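Local coordinates for suppressor of fused family protein (Neisseria gonorrhoeae, PDB 3K5J) that is of unknown function but resembles the N-terminal domain of human Suppressor of fused and may, like it, take part in protein binding, at residues A[96-101]-A[136-141]; A[57-62]-A[88-93]; A[40-45]-A[72-77]. All coordinates share one frame; numbering follows the deposited sequence. Where two conformers were deposited one is given.

The three contacts lie within one Suppressor of fused (SUFU) family fold. Contacts 1 and 3 join loops flanking helix 77-91 to the mixed sheet; contact 2 joins the helix end to the turn after strand 52-57. Along the chain contacts 3 and 2 interlock, with the segments alternating, and both close before contact 1 opens. Contacts 2 and 3 have centres about 21 Å apart but still touch, where Phe41 packs on Ser57. Contacts 1 and 2, centres about 12 Å apart, meet through Phe96, which lies on Ala88 and Ser89. Contacts 1 and 3, centres about 19 Å apart, do not touch. Contact 3 thus lies where the chain enters helix 77-91, contacts 2 and 1 where it leaves.

Contact 1 (A[96-101]-A[136-141])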
ATOM      1  N   PHE A  96      -3.566 -11.068  -3.796  1.00 15.84           N
ATOM      2  CA  PHE A  96      -2.656 -10.064  -3.214  1.00 14.89           C
ATOM      3  C   PHE A  96      -1.238 -10.248  -3.734  1.00 14.52           C
ATOM      4  O   PHE A  96      -0.269 -10.309  -3.003  1.00 17.85           O
ATOM      5  CB  PHE A  96      -2.768 -10.090  -1.680  1.00 14.76           C
ATOM      6  CG  PHE A  96      -4.022  -9.447  -1.218  1.00 15.43           C
ATOM      7  CD1 PHE A  96      -5.207 -10.138  -1.163  1.00 17.72           C
ATOM      8  CD2 PHE A  96      -4.019  -8.099  -0.947  1.00 17.40           C
ATOM      9  CE1 PHE A  96      -6.382  -9.509  -0.786  1.00 18.08           C
ATOM     10  CE2 PHE A  96      -5.153  -7.447  -0.577  1.00 19.21           C
ATOM     11  CZ  PHE A  96      -6.354  -8.122  -0.533  1.00 18.42           C
ATOM     12  N   GLN A  97      -1.166 -10.311  -5.047  1.00 16.27           N
ATOM     13  CA  GLN A  97       0.077 -10.504  -5.756  1.00 16.46           C
ATOM     14  C   GLN A  97       0.341  -9.316  -6.658  1.00 15.09           C
ATOM     15  O   GLN A  97      -0.599  -8.578  -7.003  1.00 15.76           O
ATOM     16  CB  GLN A  97       0.012 -11.816  -6.567  1.00 15.48           C
ATOM     17  CG  GLN A  97      -0.286 -13.036  -5.751  1.00 17.22           C
ATOM     18  CD  GLN A  97       0.761 -13.349  -4.696  1.00 16.46           C
ATOM     19  OE1 GLN A  97       1.966 -13.037  -4.848  1.00 19.00           O
ATOM     20  NE2 GLN A  97       0.320 -13.945  -3.615  1.00 16.74           N
ATOM     21  N   LEU A  98       1.610  -9.108  -7.053  1.00 16.59           N
ATOM     22  CA  LEU A  98       1.920  -8.054  -8.025  1.00 16.48           C
ATOM     23  C   LEU A  98       0.998  -8.122  -9.221  1.00 16.56           C
ATOM     24  O   LEU A  98       0.783  -9.221  -9.781  1.00 19.67           O
ATOM     25  CB  LEU A  98       3.338  -8.155  -8.594  1.00 19.35           C
ATOM     26  CG  LEU A  98       4.431  -7.515  -7.828  1.00 22.10           C
ATOM     27  CD1 LEU A  98       5.751  -7.954  -8.468  1.00 21.79           C
ATOM     28  CD2 LEU A  98       4.299  -6.006  -7.729  1.00 17.55           C
ATOM     29  N   GLY A  99       0.517  -6.972  -9.628  1.00 16.51           N
ATOM     30  CA  GLY A  99      -0.324  -6.812 -10.798  1.00 19.27           C
ATOM     31  C   GLY A  99      -1.792  -7.036 -10.547  1.00 18.39           C
ATOM     32  O   GLY A  99      -2.598  -6.824 -11.441  1.00 21.46           O
ATOM     33  N   LYS A 100      -2.161  -7.446  -9.338  1.00 15.63           N
ATOM     34  CA  LYS A 100      -3.579  -7.545  -9.009  1.00 14.91           C
ATOM     35  C   LYS A 100      -4.085  -6.173  -8.551  1.00 14.88           C
ATOM     36  O   LYS A 100      -3.349  -5.364  -7.997  1.00 15.84           O
ATOM     37  CB  LYS A 100      -3.835  -8.604  -7.941  1.00 15.65           C
ATOM     38  CG  LYS A 100      -3.466 -10.047  -8.278  1.00 17.78           C
ATOM     39  CD  LYS A 100      -4.362 -10.548  -9.406  1.00 21.32           C
ATOM     40  CE  LYS A 100      -4.183 -12.011  -9.582  1.00 27.28           C
ATOM     41  NZ  LYS A 100      -5.126 -12.516 -10.688  1.00 33.64           N
ATOM     42  N   THR A 101      -5.374  -5.958  -8.759  1.00 15.14           N
ATOM     43  CA  THR A 101      -6.065  -4.824  -8.173  1.00 16.01           C
ATOM     44  C   THR A 101      -6.783  -5.239  -6.907  1.00 15.80           C
ATOM     45  O   THR A 101      -7.207  -6.400  -6.746  1.00 17.95           O
ATOM     46  CB  THR A 101      -7.061  -4.160  -9.115  1.00 17.10           C
ATOM     47  OG1 THR A 101      -8.056  -5.095  -9.539  1.00 21.07           O
ATOM     48  CG2 THR A 101      -6.385  -3.565 -10.324  1.00 19.00           C
ATOM     49  N   ARG A 136       9.163  -9.034   0.477  1.00 11.91           N
ATOM     50  CA  ARG A 136       9.155  -7.855  -0.356  1.00 11.41           C
ATOM     51  C   ARG A 136       8.115  -6.840   0.087  1.00 12.03           C
ATOM     52  O   ARG A 136       7.195  -7.177   0.812  1.00 13.73           O
ATOM     53  CB  ARG A 136       8.859  -8.305  -1.772  1.00 12.64           C
ATOM     54  CG  ARG A 136       9.955  -9.219  -2.348  1.00 14.43           C
ATOM     55  CD  ARG A 136       9.556  -9.793  -3.698  1.00 15.29           C
ATOM     56  NE  ARG A 136       9.734  -8.809  -4.751  1.00 14.67           N
ATOM     57  CZ  ARG A 136       9.335  -9.016  -6.011  1.00 12.57           C
ATOM     58  NH1 ARG A 136       8.650 -10.105  -6.366  1.00 15.12           N
ATOM     59  NH2 ARG A 136       9.613  -8.113  -6.910  1.00 13.81           N
ATOM     60  N   PHE A 137       8.304  -5.590  -0.319  1.00 11.23           N
ATOM     61  CA  PHE A 137       7.414  -4.472   0.023  1.00 10.70           C
ATOM     62  C   PHE A 137       6.831  -3.896  -1.252  1.00 10.75           C
ATOM     63  O   PHE A 137       7.554  -3.337  -2.089  1.00 12.02           O
ATOM     64  CB  PHE A 137       8.185  -3.400   0.795  1.00 11.25           C
ATOM     65  CG  PHE A 137       8.495  -3.854   2.208  1.00 10.67           C
ATOM     66  CD1 PHE A 137       9.535  -4.737   2.471  1.00 12.15           C
ATOM     67  CD2 PHE A 137       7.717  -3.414   3.255  1.00 10.93           C
ATOM     68  CE1 PHE A 137       9.716  -5.250   3.721  1.00 13.01           C
ATOM     69  CE2 PHE A 137       7.929  -3.904   4.542  1.00 11.99           C
ATOM     70  CZ  PHE A 137       8.948  -4.801   4.768  1.00 11.82           C
ATOM     71  N   PHE A 138       5.534  -4.096  -1.410  1.00 10.52           N
ATOM     72  CA  PHE A 138       4.802  -3.654  -2.586  1.00 11.73           C
ATOM     73  C   PHE A 138       3.970  -2.410  -2.299  1.00 10.11           C
ATOM     74  O   PHE A 138       3.440  -2.223  -1.210  1.00 11.42           O
ATOM     75  CB  PHE A 138       3.880  -4.778  -3.152  1.00 11.55           C
ATOM     76  CG  PHE A 138       4.597  -5.993  -3.664  1.00 11.66           C
ATOM     77  CD1 PHE A 138       5.912  -5.960  -4.073  1.00 14.25           C
ATOM     78  CD2 PHE A 138       3.945  -7.200  -3.657  1.00 13.00           C
ATOM     79  CE1 PHE A 138       6.508  -7.102  -4.566  1.00 15.70           C
ATOM     80  CE2 PHE A 138       4.571  -8.363  -4.119  1.00 15.15           C
ATOM     81  CZ  PHE A 138       5.859  -8.285  -4.557  1.00 14.39           C
ATOM     82  N   TRP A 139       3.820  -1.591  -3.337  1.00 11.59           N
ATOM     83  CA  TRP A 139       3.115  -0.312  -3.294  1.00 10.19           C
ATOM     84  C   TRP A 139       1.660  -0.470  -3.705  1.00 10.18           C
ATOM     85  O   TRP A 139       1.341  -1.028  -4.759  1.00 11.21           O
ATOM     86  CB  TRP A 139       3.829   0.624  -4.259  1.00 12.33           C
ATOM     87  CG  TRP A 139       3.305   1.972  -4.409  1.00 12.22           C
ATOM     88  CD1 TRP A 139       2.632   2.698  -3.489  1.00 11.51           C
ATOM     89  CD2 TRP A 139       3.536   2.841  -5.514  1.00 11.64           C
ATOM     90  NE1 TRP A 139       2.389   3.965  -3.954  1.00 11.43           N
ATOM     91  CE2 TRP A 139       2.940   4.080  -5.200  1.00 11.58           C
ATOM     92  CE3 TRP A 139       4.166   2.699  -6.747  1.00 12.35           C
ATOM     93  CZ2 TRP A 139       2.993   5.169  -6.061  1.00 13.74           C
ATOM     94  CZ3 TRP A 139       4.200   3.766  -7.612  1.00 13.10           C
ATOM     95  CH2 TRP A 139       3.626   4.979  -7.263  1.00 13.05           C
ATOM     96  N   LEU A 140       0.766  -0.024  -2.835  1.00 10.86           N
ATOM     97  CA  LEU A 140      -0.653   0.102  -3.140  1.00 11.56           C
ATOM     98  C   LEU A 140      -0.895   1.471  -3.831  1.00 10.69           C
ATOM     99  O   LEU A 140      -1.058   2.490  -3.168  1.00 12.12           O
ATOM    100  CB  LEU A 140      -1.457  -0.031  -1.858  1.00 10.53           C
ATOM    101  CG  LEU A 140      -1.432  -1.394  -1.173  1.00 10.96           C
ATOM    102  CD1 LEU A 140      -2.078  -1.359   0.187  1.00 13.81           C
ATOM    103  CD2 LEU A 140      -2.007  -2.477  -2.063  1.00 13.22           C
ATOM    104  N   LEU A 141      -0.904   1.452  -5.156  1.00 11.22           N
ATOM    105  CA  LEU A 141      -1.009   2.662  -5.958  1.00 12.20           C
ATOM    106  C   LEU A 141      -2.498   2.934  -6.250  1.00 12.39           C
ATOM    107  O   LEU A 141      -3.152   2.101  -6.885  1.00 12.30           O
ATOM    108  CB  LEU A 141      -0.257   2.449  -7.276  1.00 12.70           C
ATOM    109  CG  LEU A 141      -0.503   3.458  -8.399  1.00 13.78           C
ATOM    110  CD1 LEU A 141      -0.192   4.880  -7.916  1.00 13.66           C
ATOM    111  CD2 LEU A 141       0.324   3.063  -9.629  1.00 16.20           C
TER
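Leu98 lies over one face of the Phe138 ring, joining a type II beta turn, Gln97 to Lys100, to strand 135-143 of the mixed sheet in this Suppressor of fused (SUFU) family fold. The turn belongs to the loop between helix 77-91 and strand 101-103, and Lys100 N closes it on Gln97 O at 3.0 Å.

The apolar part is a CH-pi contact. Leu98 CG stands 3.8 Å from the centroid of the Phe138 ring and 18° off its normal, displaced toward the rim, with its nearest ring atom, CZ, at 3.7 Å. The two methyls spread to different parts of the ring: Leu98 CD2 lies over Phe138 CD1 and CE1, and Leu98 CD1 nearer Phe138 CZ. With CG anti to the carbonyl carbon (chi1 -64°), Phe138 leans out to meet the leucine, while Ile119 of strand 116-120 and Gln65 of strand 65-71 also pack on it.

Arg136 supplies the polar neighbour. Its chain bends at chi3 (78°), which brings the guanidinium beside the Phe138 ring edge; Phe138 CE1 lies 3.6 Å above the guanidinium plane, over its centre. Arg136 NH2 forms a salt bridge with Glu130 OE2. Toward the turn, the guanidinium meets Leu98 obliquely, with Arg136 NH2 4.2 Å from Leu98 CD1.

Contact 2 (A[57-62]-A[88-93]); sequences SGIGQF and ASMHYP. With SO4 (sulfate ion), chain B.
Ser89 and Met90, in the last turn of helix 77-91, pack against Ile59 and Phe62, at the short helix that follows strand 52-57 in this Suppressor of fused (SUFU) family fold. Apolar packing and a Met-aromatic contact carry the junction, and no hydrogen bond crosses it.

Ala88 opens the segment by accepting from Tyr92 N at its carbonyl, a bond of the closing helical turn, while its methyl packs on Phe96. Ser89 comes next, buried, its OG 3.6 Å from Ile59 CG2. At chi1 70° the hydroxyl sits between the backbone N and the carbonyl carbon, close to its own helix, where Ala86 O is its hydrogen-bond partner. The isoleucine therefore meets an oxygen already engaged and adds only packing to it.

Met90, deposited as selenomethionine, gives the largest share of the interface. Bends at chi2 and chi3 fold the chain across to Ile59 and Phe62, and the terminal methyl CE settles 3.7 Å from Ile59 CG2. SE lies 3.7 Å from Phe62 CB and 4.4 Å from the centroid of the Phe62 ring, oblique to it. Met90 has a second conformer, for which these contacts need not hold. Tyr92 is the first residue to leave helical backbone angles, and beyond it Pro93 O accepts from Gln97 NE2.

On the other segment, Gln61 turns to a sulfate ion, probably from the crystallisation liquor, which Gly1 N and Tyr4 N also bind; the donor Gln61 NE2 lies 2.9 Å from sulfate O2, with a nearly straight N-H...O angle of 169°.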
ATOM      1  N   SER A  57       2.722  -4.809   8.573  1.00 10.30           N
ATOM      2  CA  SER A  57       3.707  -5.707   9.155  1.00  9.69           C
ATOM      3  C   SER A  57       3.042  -6.936   9.751  1.00 10.41           C
ATOM      4  O   SER A  57       2.343  -6.850  10.778  1.00 11.04           O
ATOM      5  CB  SER A  57       4.495  -4.970  10.263  1.00 10.85           C
ATOM      6  OG  SER A  57       5.533  -5.795  10.807  1.00 11.81           O
ATOM      7  N   GLY A  58       3.242  -8.055   9.085  1.00 10.57           N
ATOM      8  CA  GLY A  58       2.743  -9.339   9.567  1.00 10.91           C
ATOM      9  C   GLY A  58       2.253 -10.225   8.428  1.00 11.46           C
ATOM     10  O   GLY A  58       2.282 -11.453   8.511  1.00 13.09           O
ATOM     11  N   ILE A  59       1.798  -9.611   7.343  1.00 11.09           N
ATOM     12  CA  ILE A  59       1.296 -10.343   6.174  1.00 11.85           C
ATOM     13  C   ILE A  59       2.429 -11.142   5.552  1.00 12.33           C
ATOM     14  O   ILE A  59       2.229 -12.237   5.041  1.00 13.46           O
ATOM     15  CB  ILE A  59       0.642  -9.357   5.123  1.00 11.22           C
ATOM     16  CG1 ILE A  59      -0.576  -8.627   5.728  1.00 12.06           C
ATOM     17  CG2 ILE A  59       0.344 -10.105   3.815  1.00 13.87           C
ATOM     18  CD1 ILE A  59      -1.095  -7.462   4.957  1.00 12.62           C
ATOM     19  N   GLY A  60       3.645 -10.604   5.642  1.00 11.88           N
ATOM     20  CA  GLY A  60       4.779 -11.229   4.959  1.00 11.71           C
ATOM     21  C   GLY A  60       5.192 -12.579   5.513  1.00 13.65           C
ATOM     22  O   GLY A  60       5.768 -13.379   4.795  1.00 15.58           O
ATOM     23  N   GLN A  61       4.815 -12.879   6.741  1.00 13.44           N
ATOM     24  CA  GLN A  61       5.121 -14.188   7.304  1.00 13.86           C
ATOM     25  C   GLN A  61       4.355 -15.316   6.598  1.00 16.67           C
ATOM     26  O   GLN A  61       4.797 -16.464   6.650  1.00 19.92           O
ATOM     27  CB  GLN A  61       4.864 -14.202   8.812  1.00 15.57           C
ATOM     28  CG  GLN A  61       5.733 -13.270   9.607  1.00 15.79           C
ATOM     29  CD  GLN A  61       5.718 -13.600  11.086  1.00 14.23           C
ATOM     30  OE1 GLN A  61       4.737 -13.336  11.811  1.00 16.70           O
ATOM     31  NE2 GLN A  61       6.827 -14.246  11.555  1.00 17.88           N
ATOM     32  N   PHE A  62       3.220 -15.005   5.983  1.00 15.27           N
ATOM     33  CA  PHE A  62       2.429 -16.003   5.268  1.00 15.17           C
ATOM     34  C   PHE A  62       2.468 -15.809   3.761  1.00 16.01           C
ATOM     35  O   PHE A  62       2.468 -16.779   3.028  1.00 20.97           O
ATOM     36  CB  PHE A  62       0.986 -15.970   5.791  1.00 19.06           C
ATOM     37  CG  PHE A  62       0.887 -16.294   7.263  1.00 23.39           C
ATOM     38  CD1 PHE A  62       0.774 -17.615   7.684  1.00 29.73           C
ATOM     39  CD2 PHE A  62       0.963 -15.275   8.245  1.00 24.17           C
ATOM     40  CE1 PHE A  62       0.706 -17.923   9.039  1.00 34.43           C
ATOM     41  CE2 PHE A  62       0.930 -15.587   9.617  1.00 28.39           C
ATOM     42  CZ  PHE A  62       0.783 -16.922   9.996  1.00 34.95           C
ATOM     43  N   ALA A  88      -8.155  -9.884   4.358  1.00 14.72           N
ATOM     44  CA  ALA A  88      -8.436 -10.329   2.984  1.00 16.14           C
ATOM     45  C   ALA A  88      -7.304 -11.168   2.404  1.00 15.56           C
ATOM     46  O   ALA A  88      -7.520 -12.202   1.733  1.00 17.13           O
ATOM     47  CB  ALA A  88      -8.738  -9.157   2.085  1.00 16.08           C
ATOM     48  N   SER A  89      -6.066 -10.759   2.691  1.00 15.97           N
ATOM     49  CA  SER A  89      -4.911 -11.448   2.111  1.00 17.54           C
ATOM     50  C   SER A  89      -4.726 -12.839   2.721  1.00 16.83           C
ATOM     51  O   SER A  89      -4.163 -13.729   2.060  1.00 19.49           O
ATOM     52  CB  SER A  89      -3.641 -10.598   2.274  1.00 19.92           C
ATOM     53  OG  SER A  89      -3.254 -10.557   3.619  1.00 19.65           O
HETATM   54  N   MSE A  90      -5.133 -13.035   3.980  1.00 19.19           N
HETATM   55  CA  MSE A  90      -5.070 -14.355   4.612  0.50 21.37           C
HETATM   56  C   MSE A  90      -6.112 -15.305   4.011  1.00 22.03           C
HETATM   57  O   MSE A  90      -5.869 -16.508   3.899  1.00 25.61           O
HETATM   58  CB  MSE A  90      -5.249 -14.265   6.131  0.50 22.93           C
HETATM   59  CG  MSE A  90      -4.077 -13.605   6.889  0.50 26.43           C
HETATM   60 SE   MSE A  90      -2.252 -14.277   6.538  0.38 28.52          SE
HETATM   61  CE  MSE A  90      -1.571 -12.973   5.226  0.50 18.73           C
ATOM     62  N   HIS A  91      -7.251 -14.760   3.589  1.00 21.62           N
ATOM     63  CA  HIS A  91      -8.321 -15.572   2.974  1.00 21.22           C
ATOM     64  C   HIS A  91      -8.133 -15.825   1.490  1.00 20.56           C
ATOM     65  O   HIS A  91      -8.468 -16.906   0.971  1.00 24.57           O
ATOM     66  CB  HIS A  91      -9.668 -14.935   3.233  1.00 23.52           C
ATOM     67  CG  HIS A  91     -10.128 -15.108   4.637  1.00 29.35           C
ATOM     68  ND1 HIS A  91     -10.585 -14.064   5.401  1.00 26.45           N
ATOM     69  CD2 HIS A  91     -10.163 -16.204   5.434  1.00 38.56           C
ATOM     70  CE1 HIS A  91     -10.966 -14.523   6.581  1.00 30.48           C
ATOM     71  NE2 HIS A  91     -10.683 -15.809   6.643  1.00 37.11           N
ATOM     72  N   TYR A  92      -7.581 -14.823   0.805  1.00 18.84           N
ATOM     73  CA  TYR A  92      -7.492 -14.800  -0.648  1.00 18.67           C
ATOM     74  C   TYR A  92      -6.087 -14.414  -1.123  1.00 17.57           C
ATOM     75  O   TYR A  92      -5.918 -13.403  -1.829  1.00 17.13           O
ATOM     76  CB  TYR A  92      -8.536 -13.851  -1.234  1.00 19.54           C
ATOM     77  CG  TYR A  92      -9.941 -14.126  -0.773  1.00 23.77           C
ATOM     78  CD1 TYR A  92     -10.637 -15.265  -1.201  1.00 27.20           C
ATOM     79  CD2 TYR A  92     -10.554 -13.303   0.146  1.00 26.07           C
ATOM     80  CE1 TYR A  92     -11.930 -15.525  -0.748  1.00 28.98           C
ATOM     81  CE2 TYR A  92     -11.835 -13.548   0.604  1.00 29.80           C
ATOM     82  CZ  TYR A  92     -12.514 -14.663   0.170  1.00 28.61           C
ATOM     83  OH  TYR A  92     -13.801 -14.891   0.639  1.00 34.56           O
ATOM     84  N   PRO A  93      -5.071 -15.193  -0.711  1.00 17.69           N
ATOM     85  CA  PRO A  93      -3.690 -14.785  -1.057  1.00 16.60           C
ATOM     86  C   PRO A  93      -3.420 -14.596  -2.557  1.00 16.75           C
ATOM     87  O   PRO A  93      -2.588 -13.766  -2.944  1.00 16.67           O
ATOM     88  CB  PRO A  93      -2.836 -15.903  -0.453  1.00 18.65           C
ATOM     89  CG  PRO A  93      -3.788 -17.084  -0.395  1.00 19.36           C
ATOM     90  CD  PRO A  93      -5.101 -16.477   0.001  1.00 19.50           C
TER
HETATM   91  S   SO4 B 183       8.057 -14.109  15.142  1.00 17.68           S
HETATM   92  O1  SO4 B 183       7.903 -12.661  15.219  1.00 17.16           O
HETATM   93  O2  SO4 B 183       6.941 -14.720  14.431  1.00 21.53           O
HETATM   94  O3  SO4 B 183       9.327 -14.393  14.467  1.00 25.15           O
HETATM   95  O4  SO4 B 183       8.119 -14.683  16.497  1.00 24.38           O

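Contact 3 (A[40-45]-A[72-77]); sequences VFQVIP and PFETPE
Gln42 and Glu74 meet through extended side chains that cross at about a right angle. Gln42 holds CG anti to the backbone N (chi1 177°) and stays stretched beyond it, carrying the amide from the strand to the carboxylate. Glu74 takes the same course, although its CB does not point at the strand; the stretched chain, and not the direction of its first bond, brings the carboxylate to the amide. The resulting hydrogen bond is long: Gln42 NE2 donates to Glu74 OE2 at 3.3 Å with an N-H...O angle of 153°. It arrives on the anti side of the oxygen, tilted 29° from the carboxylate plane.

The bond spans strand 39-43 of the mixed sheet and the loop that links strand 65-71 to helix 77-91 in this Suppressor of fused (SUFU) family fold. Tyr54 OH, on strand 52-57, is the stronger partner of Gln42 NE2 and also bonds Thr75 N, so one hydroxyl ties both segments together. Thr75 caps the coming helix: its OG1 accepts from Glu77 N at 3.1 Å and donates to Glu77 OE1 at 2.7 Å. Beside the amide-carboxylate bond, a water donates to Gln42 OE1 at 2.7 Å and to Glu74 OE2 at 3.3 Å.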
ATOM      1  N   VAL A  40       0.726  -1.770  11.810  1.00 11.52           N
ATOM      2  CA  VAL A  40       0.972  -0.790  10.747  1.00 10.58           C
ATOM      3  C   VAL A  40       2.030   0.162  11.291  1.00 10.91           C
ATOM      4  O   VAL A  40       1.962   0.580  12.454  1.00 12.04           O
ATOM      5  CB  VAL A  40      -0.320  -0.033  10.337  1.00 11.45           C
ATOM      6  CG1 VAL A  40      -0.045   1.190   9.437  1.00 12.16           C
ATOM      7  CG2 VAL A  40      -1.270  -1.048   9.645  1.00 12.75           C
ATOM      8  N   PHE A  41       2.976   0.503  10.449  1.00 10.43           N
ATOM      9  CA  PHE A  41       3.991   1.529  10.748  1.00 11.65           C
ATOM     10  C   PHE A  41       3.724   2.761   9.911  1.00 11.43           C
ATOM     11  O   PHE A  41       3.384   2.647   8.749  1.00 12.50           O
ATOM     12  CB  PHE A  41       5.411   1.009  10.476  1.00 10.57           C
ATOM     13  CG  PHE A  41       5.821  -0.089  11.417  1.00 11.75           C
ATOM     14  CD1 PHE A  41       6.033   0.196  12.758  1.00 11.73           C
ATOM     15  CD2 PHE A  41       5.987  -1.408  10.976  1.00 10.50           C
ATOM     16  CE1 PHE A  41       6.400  -0.821  13.635  1.00 13.80           C
ATOM     17  CE2 PHE A  41       6.371  -2.423  11.859  1.00 10.58           C
ATOM     18  CZ  PHE A  41       6.555  -2.151  13.180  1.00 11.45           C
ATOM     19  N   GLN A  42       3.857   3.934  10.535  1.00 10.75           N
ATOM     20  CA  GLN A  42       3.649   5.238   9.917  1.00 11.45           C
ATOM     21  C   GLN A  42       4.985   5.984   9.893  1.00 11.93           C
ATOM     22  O   GLN A  42       5.543   6.302  10.968  1.00 13.19           O
ATOM     23  CB  GLN A  42       2.644   6.019  10.736  1.00 13.03           C
ATOM     24  CG  GLN A  42       2.347   7.420  10.279  1.00 14.08           C
ATOM     25  CD  GLN A  42       1.685   8.223  11.361  1.00 15.92           C
ATOM     26  OE1 GLN A  42       2.247   8.351  12.465  1.00 21.26           O
ATOM     27  NE2 GLN A  42       0.533   8.808  11.062  1.00 19.24           N
ATOM     28  N   VAL A  43       5.484   6.257   8.693  1.00 12.06           N
ATOM     29  CA  VAL A  43       6.687   7.030   8.500  1.00 11.80           C
ATOM     30  C   VAL A  43       6.231   8.505   8.402  1.00 13.35           C
ATOM     31  O   VAL A  43       5.473   8.864   7.492  1.00 13.88           O
ATOM     32  CB  VAL A  43       7.479   6.607   7.256  1.00 13.43           C
ATOM     33  CG1 VAL A  43       8.809   7.359   7.179  1.00 16.02           C
ATOM     34  CG2 VAL A  43       7.691   5.070   7.217  1.00 13.32           C
ATOM     35  N   ILE A  44       6.667   9.298   9.355  1.00 15.75           N
ATOM     36  CA  ILE A  44       6.195  10.659   9.532  1.00 15.60           C
ATOM     37  C   ILE A  44       7.071  11.617   8.739  1.00 15.98           C
ATOM     38  O   ILE A  44       8.301  11.562   8.829  1.00 18.28           O
ATOM     39  CB  ILE A  44       6.243  11.010  11.032  1.00 17.92           C
ATOM     40  CG1 ILE A  44       5.285  10.106  11.808  1.00 18.79           C
ATOM     41  CG2 ILE A  44       5.873  12.481  11.294  1.00 18.28           C
ATOM     42  CD1 ILE A  44       5.617   9.987  13.317  1.00 21.42           C
ATOM     43  N   PRO A  45       6.441  12.521   7.957  1.00 16.71           N
ATOM     44  CA  PRO A  45       7.228  13.479   7.188  1.00 18.81           C
ATOM     45  C   PRO A  45       8.009  14.427   8.114  1.00 18.16           C
ATOM     46  O   PRO A  45       7.512  14.805   9.188  1.00 19.90           O
ATOM     47  CB  PRO A  45       6.168  14.229   6.364  1.00 20.35           C
ATOM     48  CG  PRO A  45       4.897  14.038   7.061  1.00 20.35           C
ATOM     49  CD  PRO A  45       5.008  12.691   7.733  1.00 16.22           C
ATOM     50  N   PRO A  72      -0.937  11.869   0.954  1.00 14.25           N
ATOM     51  CA  PRO A  72      -0.619  13.305   1.028  1.00 13.70           C
ATOM     52  C   PRO A  72      -0.791  13.937   2.406  1.00 15.34           C
ATOM     53  O   PRO A  72      -0.228  15.015   2.677  1.00 19.11           O
ATOM     54  CB  PRO A  72      -1.579  13.916  -0.025  1.00 15.94           C
ATOM     55  CG  PRO A  72      -2.678  12.984  -0.151  1.00 16.86           C
ATOM     56  CD  PRO A  72      -2.073  11.606   0.047  1.00 14.04           C
ATOM     57  N   PHE A  73      -1.584  13.305   3.241  1.00 14.85           N
ATOM     58  CA  PHE A  73      -1.835  13.789   4.585  1.00 15.48           C
ATOM     59  C   PHE A  73      -1.987  12.619   5.551  1.00 15.04           C
ATOM     60  O   PHE A  73      -2.206  11.467   5.158  1.00 13.97           O
ATOM     61  CB  PHE A  73      -3.084  14.708   4.605  1.00 16.33           C
ATOM     62  CG  PHE A  73      -4.319  14.093   3.929  1.00 15.91           C
ATOM     63  CD1 PHE A  73      -5.110  13.150   4.585  1.00 18.58           C
ATOM     64  CD2 PHE A  73      -4.693  14.496   2.662  1.00 17.28           C
ATOM     65  CE1 PHE A  73      -6.258  12.602   3.963  1.00 18.40           C
ATOM     66  CE2 PHE A  73      -5.815  13.926   2.023  1.00 18.61           C
ATOM     67  CZ  PHE A  73      -6.599  13.028   2.675  1.00 18.40           C
ATOM     68  N   GLU A  74      -1.854  12.936   6.840  1.00 15.87           N
ATOM     69  CA  GLU A  74      -2.065  11.978   7.907  1.00 15.82           C
ATOM     70  C   GLU A  74      -3.517  11.634   7.988  1.00 14.70           C
ATOM     71  O   GLU A  74      -4.407  12.524   8.029  1.00 16.42           O
ATOM     72  CB  GLU A  74      -1.637  12.598   9.242  1.00 17.70           C
ATOM     73  CG  GLU A  74      -1.709  11.665  10.398  1.00 18.33           C
ATOM     74  CD  GLU A  74      -1.190  12.256  11.698  1.00 33.73           C
ATOM     75  OE1 GLU A  74      -1.211  13.499  11.841  1.00 32.33           O
ATOM     76  OE2 GLU A  74      -0.742  11.450  12.554  1.00 42.16           O
ATOM     77  N   THR A  75      -3.808  10.347   8.060  1.00 14.96           N
ATOM     78  CA  THR A  75      -5.169   9.888   8.248  1.00 14.11           C
ATOM     79  C   THR A  75      -5.199   8.439   8.726  1.00 13.35           C
ATOM     80  O   THR A  75      -4.550   7.591   8.135  1.00 14.07           O
ATOM     81  CB  THR A  75      -6.034  10.008   6.992  1.00 15.01           C
ATOM     82  OG1 THR A  75      -7.296   9.408   7.257  1.00 15.13           O
ATOM     83  CG2 THR A  75      -5.407   9.431   5.753  1.00 14.42           C
ATOM     84  N   PRO A  76      -6.020   8.140   9.734  1.00 14.67           N
ATOM     85  CA  PRO A  76      -6.171   6.775  10.178  1.00 14.69           C
ATOM     86  C   PRO A  76      -6.917   5.896   9.176  1.00 14.26           C
ATOM     87  O   PRO A  76      -6.971   4.662   9.333  1.00 13.90           O
ATOM     88  CB  PRO A  76      -6.949   6.921  11.490  1.00 18.62           C
ATOM     89  CG  PRO A  76      -7.707   8.111  11.299  1.00 19.61           C
ATOM     90  CD  PRO A  76      -6.803   9.051  10.575  1.00 17.69           C
ATOM     91  N   GLU A  77      -7.452   6.481   8.118  1.00 13.83           N
ATOM     92  CA  GLU A  77      -8.058   5.689   7.066  1.00 14.34           C
ATOM     93  C   GLU A  77      -7.119   4.572   6.587  1.00 12.58           C
ATOM     94  O   GLU A  77      -7.560   3.460   6.262  1.00 13.58           O
ATOM     95  CB  GLU A  77      -8.481   6.584   5.896  1.00 15.08           C
ATOM     96  CG  GLU A  77      -9.677   7.489   6.238  1.00 15.50           C
ATOM     97  CD  GLU A  77      -9.843   8.633   5.241  1.00 16.15           C
ATOM     98  OE1 GLU A  77      -8.919   9.481   5.161  1.00 18.57           O
ATOM     99  OE2 GLU A  77     -10.894   8.660   4.558  1.00 17.58           O
TER
HETATM  100  O   HOH W   1       1.896  10.425  14.158  1.00 31.93           O